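Local coordinates for cellulose biosynthesis protein BcsG (Salmonella typhimurium LT2, PDB 5OLT) that is required for cellulose biosynthesis, this chain being its zinc-binding extramembrane domain, of the alkaline phosphatase family, at residues F88-K93 and I310-P315; Y131-L136 and R209-F214; D190-L195 and L245-T250; A28-W33 and I363-K368. One frame throughout, in Å; residues are numbered along the deposited sequence.

Interaction 1: F88-K93 and I310-P315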
# COMPACT_ATOMS: atom_id res chain seq x y z
N PHE A 88 -6.50 1.78 -13.91
CA PHE A 88 -7.05 2.03 -12.56
C PHE A 88 -8.18 3.04 -12.57
O PHE A 88 -8.29 3.85 -13.48
CB PHE A 88 -5.93 2.55 -11.64
CG PHE A 88 -4.93 1.49 -11.27
CD1 PHE A 88 -5.25 0.52 -10.32
CD2 PHE A 88 -3.70 1.45 -11.90
CE1 PHE A 88 -4.32 -0.47 -9.99
CE2 PHE A 88 -2.76 0.45 -11.60
CZ PHE A 88 -3.08 -0.51 -10.65
N ASP A 89 -9.00 3.00 -11.54
CA ASP A 89 -9.99 4.04 -11.32
C ASP A 89 -9.40 5.20 -10.55
O ASP A 89 -9.77 6.33 -10.78
CB ASP A 89 -11.20 3.51 -10.57
CG ASP A 89 -11.97 2.48 -11.34
OD1 ASP A 89 -11.93 2.48 -12.61
OD2 ASP A 89 -12.68 1.69 -10.67
N ILE A 90 -8.48 4.91 -9.63
CA ILE A 90 -7.86 5.89 -8.74
C ILE A 90 -6.37 5.59 -8.73
O ILE A 90 -5.99 4.42 -8.56
CB ILE A 90 -8.44 5.75 -7.32
CG1 ILE A 90 -9.95 5.99 -7.29
CG2 ILE A 90 -7.68 6.69 -6.36
CD1 ILE A 90 -10.59 5.54 -5.98
N LEU A 91 -5.54 6.60 -8.89
CA LEU A 91 -4.09 6.38 -8.91
C LEU A 91 -3.42 7.43 -8.05
O LEU A 91 -3.59 8.65 -8.29
CB LEU A 91 -3.60 6.43 -10.37
CG LEU A 91 -2.12 6.16 -10.64
CD1 LEU A 91 -1.73 4.77 -10.16
CD2 LEU A 91 -1.85 6.30 -12.14
N PHE A 92 -2.67 6.98 -7.05
CA PHE A 92 -1.94 7.92 -6.19
C PHE A 92 -0.58 8.27 -6.77
O PHE A 92 0.19 7.37 -7.18
CB PHE A 92 -1.71 7.26 -4.82
CG PHE A 92 -2.96 7.11 -3.99
CD1 PHE A 92 -3.80 5.99 -4.15
CD2 PHE A 92 -3.28 8.03 -3.00
CE1 PHE A 92 -4.94 5.82 -3.38
CE2 PHE A 92 -4.42 7.87 -2.21
CZ PHE A 92 -5.27 6.76 -2.39
N LYS A 93 -0.26 9.56 -6.77
CA LYS A 93 1.00 10.08 -7.29
C LYS A 93 2.03 10.44 -6.22
O LYS A 93 3.18 10.55 -6.50
CB LYS A 93 0.73 11.29 -8.21
CG LYS A 93 -0.11 10.98 -9.45
CD LYS A 93 0.55 9.88 -10.29
CE LYS A 93 -0.23 9.58 -11.57
NZ LYS A 93 -0.15 10.72 -12.51
N ILE A 310 -8.54 8.70 -11.85
CA ILE A 310 -8.53 9.91 -11.03
C ILE A 310 -7.20 9.96 -10.27
O ILE A 310 -6.91 9.05 -9.49
CB ILE A 310 -9.72 9.89 -10.06
CG1 ILE A 310 -11.05 9.87 -10.84
CG2 ILE A 310 -9.64 11.08 -9.12
CD1 ILE A 310 -12.20 9.44 -9.95
N ASP A 311 -6.40 10.98 -10.51
CA ASP A 311 -5.14 11.11 -9.79
C ASP A 311 -5.37 11.70 -8.42
O ASP A 311 -6.11 12.67 -8.25
CB ASP A 311 -4.18 12.03 -10.52
CG ASP A 311 -3.63 11.43 -11.78
OD1 ASP A 311 -3.66 10.18 -11.96
OD2 ASP A 311 -3.19 12.24 -12.63
N ILE A 312 -4.73 11.10 -7.42
CA ILE A 312 -4.73 11.66 -6.07
C ILE A 312 -3.33 12.24 -5.92
O ILE A 312 -2.32 11.49 -5.86
CB ILE A 312 -4.98 10.58 -4.97
CG1 ILE A 312 -6.27 9.80 -5.20
CG2 ILE A 312 -4.97 11.23 -3.58
CD1 ILE A 312 -7.53 10.62 -5.28
N ASN A 313 -3.24 13.55 -5.87
CA ASN A 313 -1.94 14.22 -5.85
C ASN A 313 -1.43 14.59 -4.46
O ASN A 313 -0.22 14.79 -4.30
CB ASN A 313 -1.98 15.48 -6.72
CG ASN A 313 -2.29 15.15 -8.18
OD1 ASN A 313 -3.23 15.70 -8.77
ND2 ASN A 313 -1.51 14.30 -8.75
N GLN A 314 -2.32 14.63 -3.48
CA GLN A 314 -1.94 15.03 -2.12
C GLN A 314 -1.09 13.96 -1.45
O GLN A 314 -1.25 12.76 -1.75
CB GLN A 314 -3.20 15.31 -1.30
CG GLN A 314 -4.07 16.41 -1.90
CD GLN A 314 -5.16 15.91 -2.87
OE1 GLN A 314 -5.22 14.73 -3.29
NE2 GLN A 314 -6.06 16.84 -3.22
N PRO A 315 -0.20 14.37 -0.53
CA PRO A 315 0.64 13.35 0.16
C PRO A 315 -0.26 12.36 0.90
O PRO A 315 -1.14 12.77 1.68
CB PRO A 315 1.44 14.19 1.17
CG PRO A 315 1.49 15.54 0.57
CD PRO A 315 0.19 15.74 -0.14

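Interaction 2: Y131-L136 and R209-F214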
# COMPACT_ATOMS: atom_id res chain seq x y z
N TYR A 131 -6.23 -2.91 12.65
CA TYR A 131 -5.95 -3.98 11.70
C TYR A 131 -7.04 -4.06 10.67
O TYR A 131 -8.14 -4.50 10.95
CB TYR A 131 -5.76 -5.33 12.41
CG TYR A 131 -4.60 -5.36 13.38
CD1 TYR A 131 -4.74 -4.83 14.67
CD2 TYR A 131 -3.38 -5.92 13.00
CE1 TYR A 131 -3.68 -4.87 15.57
CE2 TYR A 131 -2.31 -5.96 13.91
CZ TYR A 131 -2.50 -5.45 15.19
OH TYR A 131 -1.46 -5.45 16.11
N LEU A 132 -6.72 -3.58 9.46
CA LEU A 132 -7.72 -3.47 8.40
C LEU A 132 -8.49 -4.78 8.16
O LEU A 132 -9.75 -4.77 8.04
CB LEU A 132 -7.00 -3.05 7.10
CG LEU A 132 -7.84 -3.01 5.81
CD1 LEU A 132 -8.95 -1.95 5.96
CD2 LEU A 132 -6.90 -2.73 4.62
N PHE A 133 -7.77 -5.89 8.06
CA PHE A 133 -8.39 -7.19 7.78
C PHE A 133 -9.22 -7.69 8.95
O PHE A 133 -10.21 -8.40 8.74
CB PHE A 133 -7.37 -8.22 7.27
CG PHE A 133 -6.91 -7.94 5.87
CD1 PHE A 133 -5.90 -7.01 5.63
CD2 PHE A 133 -7.51 -8.58 4.80
CE1 PHE A 133 -5.50 -6.73 4.32
CE2 PHE A 133 -7.10 -8.33 3.49
CZ PHE A 133 -6.11 -7.40 3.24
N ASP A 134 -8.86 -7.30 10.18
CA ASP A 134 -9.70 -7.66 11.34
C ASP A 134 -10.99 -6.88 11.35
O ASP A 134 -12.05 -7.43 11.68
CB ASP A 134 -8.94 -7.42 12.62
CG ASP A 134 -7.94 -8.51 12.90
OD1 ASP A 134 -8.01 -9.60 12.27
OD2 ASP A 134 -7.08 -8.28 13.78
N ASN A 135 -10.92 -5.60 10.98
CA ASN A 135 -12.11 -4.78 10.85
C ASN A 135 -13.04 -5.42 9.82
O ASN A 135 -14.26 -5.47 10.03
CB ASN A 135 -11.74 -3.34 10.42
CG ASN A 135 -11.00 -2.58 11.53
OD1 ASN A 135 -11.24 -2.81 12.73
ND2 ASN A 135 -10.11 -1.69 11.16
N LEU A 136 -12.48 -5.91 8.72
CA LEU A 136 -13.33 -6.56 7.72
C LEU A 136 -13.84 -7.92 8.18
O LEU A 136 -15.03 -8.25 7.95
CB LEU A 136 -12.55 -6.68 6.41
CG LEU A 136 -12.26 -5.32 5.79
CD1 LEU A 136 -11.25 -5.53 4.66
CD2 LEU A 136 -13.53 -4.60 5.30
N ARG A 209 -18.54 -12.50 0.82
CA ARG A 209 -17.62 -11.39 0.93
C ARG A 209 -16.32 -11.86 1.52
O ARG A 209 -16.27 -12.69 2.43
CB ARG A 209 -18.18 -10.14 1.60
CG ARG A 209 -18.73 -10.34 2.96
CD ARG A 209 -19.30 -9.08 3.58
NE ARG A 209 -20.39 -8.29 2.98
CZ ARG A 209 -21.69 -8.60 2.99
NH1 ARG A 209 -22.08 -9.78 3.45
NH2 ARG A 209 -22.60 -7.76 2.51
N SER A 210 -15.24 -11.35 0.94
CA SER A 210 -13.91 -11.82 1.33
C SER A 210 -12.91 -10.70 1.18
O SER A 210 -13.13 -9.77 0.44
CB SER A 210 -13.47 -13.02 0.52
OG SER A 210 -13.17 -12.66 -0.83
N ALA A 211 -11.80 -10.84 1.88
CA ALA A 211 -10.72 -9.86 1.84
C ALA A 211 -9.43 -10.65 1.82
O ALA A 211 -9.17 -11.45 2.71
CB ALA A 211 -10.76 -8.93 3.05
N THR A 212 -8.62 -10.41 0.79
CA THR A 212 -7.40 -11.16 0.56
C THR A 212 -6.20 -10.23 0.56
O THR A 212 -6.21 -9.19 -0.11
CB THR A 212 -7.49 -11.89 -0.81
OG1 THR A 212 -8.57 -12.79 -0.76
CG2 THR A 212 -6.23 -12.66 -1.11
N PHE A 213 -5.16 -10.64 1.30
CA PHE A 213 -3.85 -10.02 1.26
C PHE A 213 -2.93 -10.87 0.41
O PHE A 213 -2.71 -12.06 0.72
CB PHE A 213 -3.30 -9.89 2.69
CG PHE A 213 -1.97 -9.21 2.76
CD1 PHE A 213 -1.90 -7.83 2.50
CD2 PHE A 213 -0.82 -9.91 3.06
CE1 PHE A 213 -0.66 -7.18 2.58
CE2 PHE A 213 0.45 -9.25 3.12
CZ PHE A 213 0.50 -7.89 2.86
N PHE A 214 -2.41 -10.28 -0.66
CA PHE A 214 -1.57 -11.00 -1.60
C PHE A 214 -0.20 -10.32 -1.70
O PHE A 214 -0.15 -9.14 -2.08
CB PHE A 214 -2.28 -11.01 -2.98
CG PHE A 214 -1.51 -11.65 -4.13
CD1 PHE A 214 -0.47 -12.60 -3.96
CD2 PHE A 214 -1.85 -11.28 -5.45
CE1 PHE A 214 0.18 -13.15 -5.05
CE2 PHE A 214 -1.19 -11.85 -6.54
CZ PHE A 214 -0.18 -12.78 -6.35

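Interaction 3: D190-L195 and L245-T250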
# COMPACT_ATOMS: atom_id res chain seq x y z
N ASP A 190 4.19 -18.04 -10.76
CA ASP A 190 3.60 -17.14 -11.72
C ASP A 190 2.40 -16.42 -11.12
O ASP A 190 1.45 -17.06 -10.59
CB ASP A 190 3.13 -17.91 -12.95
CG ASP A 190 2.64 -16.99 -14.00
OD1 ASP A 190 3.49 -16.37 -14.69
OD2 ASP A 190 1.42 -16.84 -14.12
N ASP A 191 2.38 -15.10 -11.28
CA ASP A 191 1.33 -14.32 -10.61
C ASP A 191 -0.04 -14.48 -11.23
O ASP A 191 -1.05 -14.48 -10.52
CB ASP A 191 1.71 -12.85 -10.55
CG ASP A 191 2.88 -12.65 -9.61
OD1 ASP A 191 2.74 -13.15 -8.44
OD2 ASP A 191 3.94 -12.11 -10.04
N LEU A 192 -0.09 -14.61 -12.57
CA LEU A 192 -1.39 -14.85 -13.20
C LEU A 192 -1.95 -16.17 -12.73
O LEU A 192 -3.17 -16.27 -12.51
CB LEU A 192 -1.26 -14.78 -14.71
CG LEU A 192 -2.54 -14.89 -15.54
CD1 LEU A 192 -3.57 -13.85 -15.07
CD2 LEU A 192 -2.20 -14.75 -17.03
N ALA A 193 -1.10 -17.20 -12.56
CA ALA A 193 -1.59 -18.50 -12.05
C ALA A 193 -2.12 -18.39 -10.62
O ALA A 193 -3.17 -18.95 -10.30
CB ALA A 193 -0.51 -19.55 -12.14
N VAL A 194 -1.41 -17.64 -9.77
CA VAL A 194 -1.87 -17.42 -8.40
C VAL A 194 -3.24 -16.70 -8.42
O VAL A 194 -4.16 -17.07 -7.68
CB VAL A 194 -0.85 -16.57 -7.60
CG1 VAL A 194 -1.41 -16.20 -6.23
CG2 VAL A 194 0.46 -17.34 -7.40
N LEU A 195 -3.37 -15.67 -9.26
CA LEU A 195 -4.59 -14.86 -9.29
C LEU A 195 -5.75 -15.68 -9.88
O LEU A 195 -6.87 -15.55 -9.41
CB LEU A 195 -4.37 -13.57 -10.10
CG LEU A 195 -3.53 -12.55 -9.34
CD1 LEU A 195 -2.94 -11.54 -10.35
CD2 LEU A 195 -4.39 -11.83 -8.28
N LEU A 245 -0.86 -8.66 -14.53
CA LEU A 245 -1.92 -7.96 -13.80
C LEU A 245 -2.99 -7.44 -14.75
O LEU A 245 -4.18 -7.56 -14.46
CB LEU A 245 -1.33 -6.82 -12.96
CG LEU A 245 -0.44 -7.26 -11.80
CD1 LEU A 245 0.17 -6.01 -11.16
CD2 LEU A 245 -1.23 -8.08 -10.78
N ASP A 246 -2.58 -6.88 -15.89
CA ASP A 246 -3.56 -6.39 -16.84
C ASP A 246 -4.41 -7.51 -17.41
O ASP A 246 -5.62 -7.34 -17.57
CB ASP A 246 -2.86 -5.61 -17.95
CG ASP A 246 -3.71 -4.48 -18.47
OD1 ASP A 246 -4.36 -3.77 -17.65
OD2 ASP A 246 -3.73 -4.31 -19.70
N ALA A 247 -3.80 -8.66 -17.69
CA ALA A 247 -4.52 -9.83 -18.17
C ALA A 247 -5.52 -10.27 -17.10
O ALA A 247 -6.68 -10.56 -17.43
CB ALA A 247 -3.57 -10.95 -18.52
N PHE A 248 -5.11 -10.26 -15.84
CA PHE A 248 -6.03 -10.60 -14.79
C PHE A 248 -7.17 -9.61 -14.64
O PHE A 248 -8.31 -10.02 -14.41
CB PHE A 248 -5.30 -10.80 -13.46
CG PHE A 248 -6.21 -11.34 -12.43
CD1 PHE A 248 -6.75 -12.64 -12.62
CD2 PHE A 248 -6.58 -10.60 -11.33
CE1 PHE A 248 -7.61 -13.20 -11.72
CE2 PHE A 248 -7.50 -11.18 -10.39
CZ PHE A 248 -8.01 -12.46 -10.62
N PHE A 249 -6.89 -8.32 -14.79
CA PHE A 249 -7.96 -7.33 -14.73
C PHE A 249 -8.99 -7.67 -15.81
O PHE A 249 -10.21 -7.58 -15.56
CB PHE A 249 -7.41 -5.92 -14.92
CG PHE A 249 -6.69 -5.36 -13.72
CD1 PHE A 249 -6.42 -6.13 -12.57
CD2 PHE A 249 -6.28 -4.03 -13.74
CE1 PHE A 249 -5.75 -5.57 -11.46
CE2 PHE A 249 -5.63 -3.47 -12.65
CZ PHE A 249 -5.35 -4.23 -11.52
N THR A 250 -8.53 -8.04 -17.00
CA THR A 250 -9.47 -8.46 -18.08
C THR A 250 -10.31 -9.68 -17.69
O THR A 250 -11.55 -9.70 -17.93
CB THR A 250 -8.70 -8.67 -19.40
OG1 THR A 250 -8.06 -7.43 -19.73
CG2 THR A 250 -9.63 -9.05 -20.52

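Interaction 4: A28-W33 and I363-K368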
# COMPACT_ATOMS: atom_id res chain seq x y z
N ALA A 28 16.58 20.66 16.63
CA ALA A 28 15.54 20.71 17.64
C ALA A 28 14.15 20.83 17.01
O ALA A 28 13.21 20.15 17.43
CB ALA A 28 15.78 21.85 18.65
N ASN A 29 14.01 21.69 16.01
CA ASN A 29 12.70 21.89 15.37
C ASN A 29 12.26 20.68 14.56
O ASN A 29 11.06 20.38 14.54
CB ASN A 29 12.64 23.16 14.52
CG ASN A 29 12.65 24.42 15.37
OD1 ASN A 29 13.07 25.48 14.90
ND2 ASN A 29 12.22 24.30 16.60
N LEU A 30 13.20 19.99 13.91
CA LEU A 30 12.81 18.80 13.14
C LEU A 30 12.47 17.67 14.10
O LEU A 30 11.49 16.96 13.86
CB LEU A 30 13.93 18.38 12.17
CG LEU A 30 13.85 19.04 10.78
CD1 LEU A 30 13.85 20.54 10.75
CD2 LEU A 30 15.05 18.50 9.99
N ASN A 31 13.20 17.55 15.22
CA ASN A 31 12.84 16.56 16.25
C ASN A 31 11.43 16.86 16.79
O ASN A 31 10.58 15.96 16.94
CB ASN A 31 13.85 16.61 17.43
CG ASN A 31 15.12 15.84 17.16
OD1 ASN A 31 15.20 15.02 16.23
ND2 ASN A 31 16.11 16.05 18.01
N ALA A 32 11.17 18.13 17.09
CA ALA A 32 9.87 18.52 17.63
C ALA A 32 8.75 18.24 16.59
O ALA A 32 7.68 17.76 16.95
CB ALA A 32 9.86 19.97 18.05
N TRP A 33 9.02 18.56 15.32
CA TRP A 33 8.06 18.28 14.26
C TRP A 33 7.72 16.78 14.21
O TRP A 33 6.53 16.43 14.11
CB TRP A 33 8.57 18.79 12.89
CG TRP A 33 7.53 18.58 11.84
CD1 TRP A 33 6.54 19.44 11.50
CD2 TRP A 33 7.34 17.40 11.05
NE1 TRP A 33 5.73 18.87 10.56
CE2 TRP A 33 6.20 17.62 10.25
CE3 TRP A 33 8.03 16.17 10.93
CZ2 TRP A 33 5.72 16.66 9.35
CZ3 TRP A 33 7.54 15.21 10.04
CH2 TRP A 33 6.41 15.46 9.27
N ILE A 363 12.38 12.47 6.55
CA ILE A 363 11.22 13.38 6.42
C ILE A 363 11.47 14.40 5.32
O ILE A 363 12.62 14.58 4.88
CB ILE A 363 10.90 14.14 7.75
CG1 ILE A 363 11.99 15.17 8.08
CG2 ILE A 363 10.71 13.10 8.87
CD1 ILE A 363 11.71 16.00 9.35
N GLN A 364 10.39 15.03 4.88
CA GLN A 364 10.46 16.23 4.04
C GLN A 364 10.13 17.41 4.94
O GLN A 364 9.11 17.39 5.61
CB GLN A 364 9.48 16.16 2.88
CG GLN A 364 9.78 15.07 1.88
CD GLN A 364 10.83 15.46 0.86
OE1 GLN A 364 11.25 16.60 0.79
NE2 GLN A 364 11.23 14.51 0.06
N TYR A 365 10.98 18.42 4.95
CA TYR A 365 10.72 19.58 5.82
C TYR A 365 10.98 20.81 4.97
O TYR A 365 12.08 20.96 4.44
CB TYR A 365 11.65 19.57 7.06
CG TYR A 365 11.21 20.58 8.10
CD1 TYR A 365 11.62 21.91 8.00
CD2 TYR A 365 10.37 20.20 9.17
CE1 TYR A 365 11.19 22.86 8.93
CE2 TYR A 365 9.91 21.14 10.09
CZ TYR A 365 10.35 22.47 9.97
OH TYR A 365 9.91 23.41 10.89
N GLN A 366 9.94 21.64 4.84
CA GLN A 366 9.94 22.78 3.92
C GLN A 366 10.44 22.37 2.54
O GLN A 366 11.26 23.05 1.91
CB GLN A 366 10.74 23.95 4.51
CG GLN A 366 10.07 24.52 5.75
CD GLN A 366 10.86 25.62 6.41
OE1 GLN A 366 11.91 26.02 5.93
NE2 GLN A 366 10.36 26.12 7.52
N GLY A 367 9.96 21.20 2.11
CA GLY A 367 10.18 20.71 0.75
C GLY A 367 11.53 20.07 0.49
O GLY A 367 11.84 19.77 -0.66
N LYS A 368 12.33 19.84 1.54
CA LYS A 368 13.68 19.28 1.37
C LYS A 368 13.77 18.02 2.23
O LYS A 368 13.24 18.00 3.33
CB LYS A 368 14.75 20.27 1.83
CG LYS A 368 14.73 21.61 1.07
CD LYS A 368 15.77 22.62 1.58
CE LYS A 368 17.19 22.04 1.63
NZ LYS A 368 18.20 23.01 1.11

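Interaction 1: F88-K93 and I310-P315
One face of the Phe92 ring carries CG1 of Ile312, 4.1 Å from the ring centroid and 15° off the normal, a CH-pi contact displaced toward the rim; Phe95 pairs edge-to-face with the same ring. Phe92 CD2 meets Ile312 CB at 3.6 Å, the two side chains running alongside each other. Ile312 CG1 also touches Ile90 CG2 at 3.6 Å. Ile90, Phe92, Ile310 and Ile312 share one face of a parallel strand pair, and helix 318-328 packs on Ile90 and Phe92. The pairing rests on four nearly straight backbone bonds that switch from strand to strand, from Ile310 N to Asp89 O (2.9 Å) through to Lys93 N and Ile312 O (3.0 Å). With these, strand 310-312 closes one edge of the seven-stranded mixed sheet; on the other side of strand 90-96, Asp89 and Ile90 both face Val296 in a classic beta bulge. On the opposite face Leu91 lies beside Asp311. Bent at chi2 and chi4, the Lys93 chain brings NZ to Asp311 OD2 at 3.4 Å, a long salt bridge with a weak hydrogen bond. Directed backbone bonds therefore set the register, whereas the charge pair, between two partly exposed residues, probably adds little.

Interaction 2: Y131-L136 and R209-F214
Phe133 and Ala211 bury the most surface here, and the phenyl ring is the piece that reaches from helix 132-138 to strand 210-216. With CG anti to the carbonyl carbon (chi1 -72°), the ring reaches across and meets the strand with one edge: Ala211 C lies near the ring plane, 3.7 Å from Phe133 CE2. The same CE2 is 3.6 Å from Thr212 C, so part of what the ring covers is peptide backbone. Ala211 CB, directed at the helix, sits 3.7 Å from Phe133 CD2 and 3.8 Å from Leu136 CD1, a small methyl between two larger side chains. Phe213 gives its CB to Phe133 CZ at 3.8 Å; its side chain crosses that of Phe133 at about a right angle, and its ring leads away to Leu145 and Asn65. This is a helix laid on the central sheet of an alpha/beta domain of the alkaline phosphatase family, where strand 210-216 runs between strands 142-147 and 60-66. All five touching residues are buried, and every cross-contact is apolar or carbon against backbone. Shape and hydrophobic burial hold the pair, while the strand's peptide groups pair with its neighbours, as between Ala211 and Thr142 or His144.

Interaction 3: D190-L195 and L245-T250
Leu195 lies across the Phe248 ring, with its CB almost exactly over the ring centre: the centroid is 3.5 Å away and the approach is only 8° off the normal, a CH-pi contact. The rest of the leucine spreads over the same ring. Its CD2 comes to 3.8 Å from Phe248 CE2, and its CD1 lies near Phe248 CG while also reaching Leu245 CD2 at 3.9 Å. Leu195 O is 3.4 Å from Phe248 CE1, placing the backbone beside the ring as well. Phe248 CG stands anti to its backbone N (chi1 -171°), a setting that lays the ring against the neighbouring helix. The two helices, 191-203 and 234-255, run roughly parallel, with segment axes 27° apart and 9.6 Å from each other. They belong to the helical layer beside the central mixed sheet of this alpha/beta domain; Phe214 of strand 210-216 meets Asp191, Val194 and Leu195 on the sheet side. One turn before Leu195, Leu192 approaches obliquely and sets CD1 3.9 Å from Phe248 CB, with its other methyl, CD2, 4.3 Å from Ala247 CB. Further along helix 191-203, Asn196, Trp198 and Leu199 also touch Phe248. At the helix start Asp190 is the N-cap: its OD2 accepts from Ala193 N at 3.0 Å through the anti lone pair, and Leu192 N bonds to Glu244 OE1 of helix 234-255.

Interaction 4: A28-W33 and I363-K368
Leu30 and Trp33 of helix 27-42 grip Tyr365 at the end of strand 360-365, where a type I' turn, Tyr365 to Lys368, leads into strand 368-373 as a beta hairpin of the four-stranded antiparallel sheet near the C terminus. The tight part meets the tyrosine ring on one face and at an edge. Over the face sits Leu30 CD1, 3.6 Å from the centroid and 8° off the normal, a CH-pi contact centred on the ring. The ring's edge is turned instead to Trp33: a T-shaped pair with planes at 88° and 5.5 Å between the centroids of the tyrosine ring and the indole's five-membered ring. Tyr365 CE2 lies 3.9 Å from Trp33 CB. With CG anti to the backbone N (chi1 -176°), Trp33 extends past Tyr365 in the opposite direction and offers its face to the tyrosine edge. Ile363 completes the cluster, its CD1 4.0 Å from Leu30 CG and its CG2 4.0 Å from Trp33 CZ3. The solvent side is looser: Gln366, Gly367 and Lys368 at the turn are exposed and stay clear of the helix segment, and on the helix the exposed Ala28 and Ala32 stay clear of the strand and turn. The buried rings' polar atoms are satisfied by the chain before the helix. Trp33 NE1 donates to Pro19 O, and Tyr365 OH is hydrogen-bonded to Ala23 O.

Interactions 1 and 2 both reach the seven-stranded mixed sheet: interaction 1 builds its 310-312 edge through backbone bonds, with an exposed fringe, whereas interaction 2 covers a more central strand with a helix by wholly buried apolar contact. Interaction 3 joins two helices, and through Phe214, whose CE2 is 3.6 Å from Leu195 CD2, it touches interaction 2. It also meets interaction 1, where Phe88 packs against Phe249. Interaction 4 stands apart, about 42 Å from interaction 3 between centres, and joins an N-terminal helix to the C-terminal hairpin. Interactions 3 and 4 are buried, though farther from the chain's centre than 1 and 2. CH-pi contacts recur in 1, 3 and 4; the salt bridge belongs to 1.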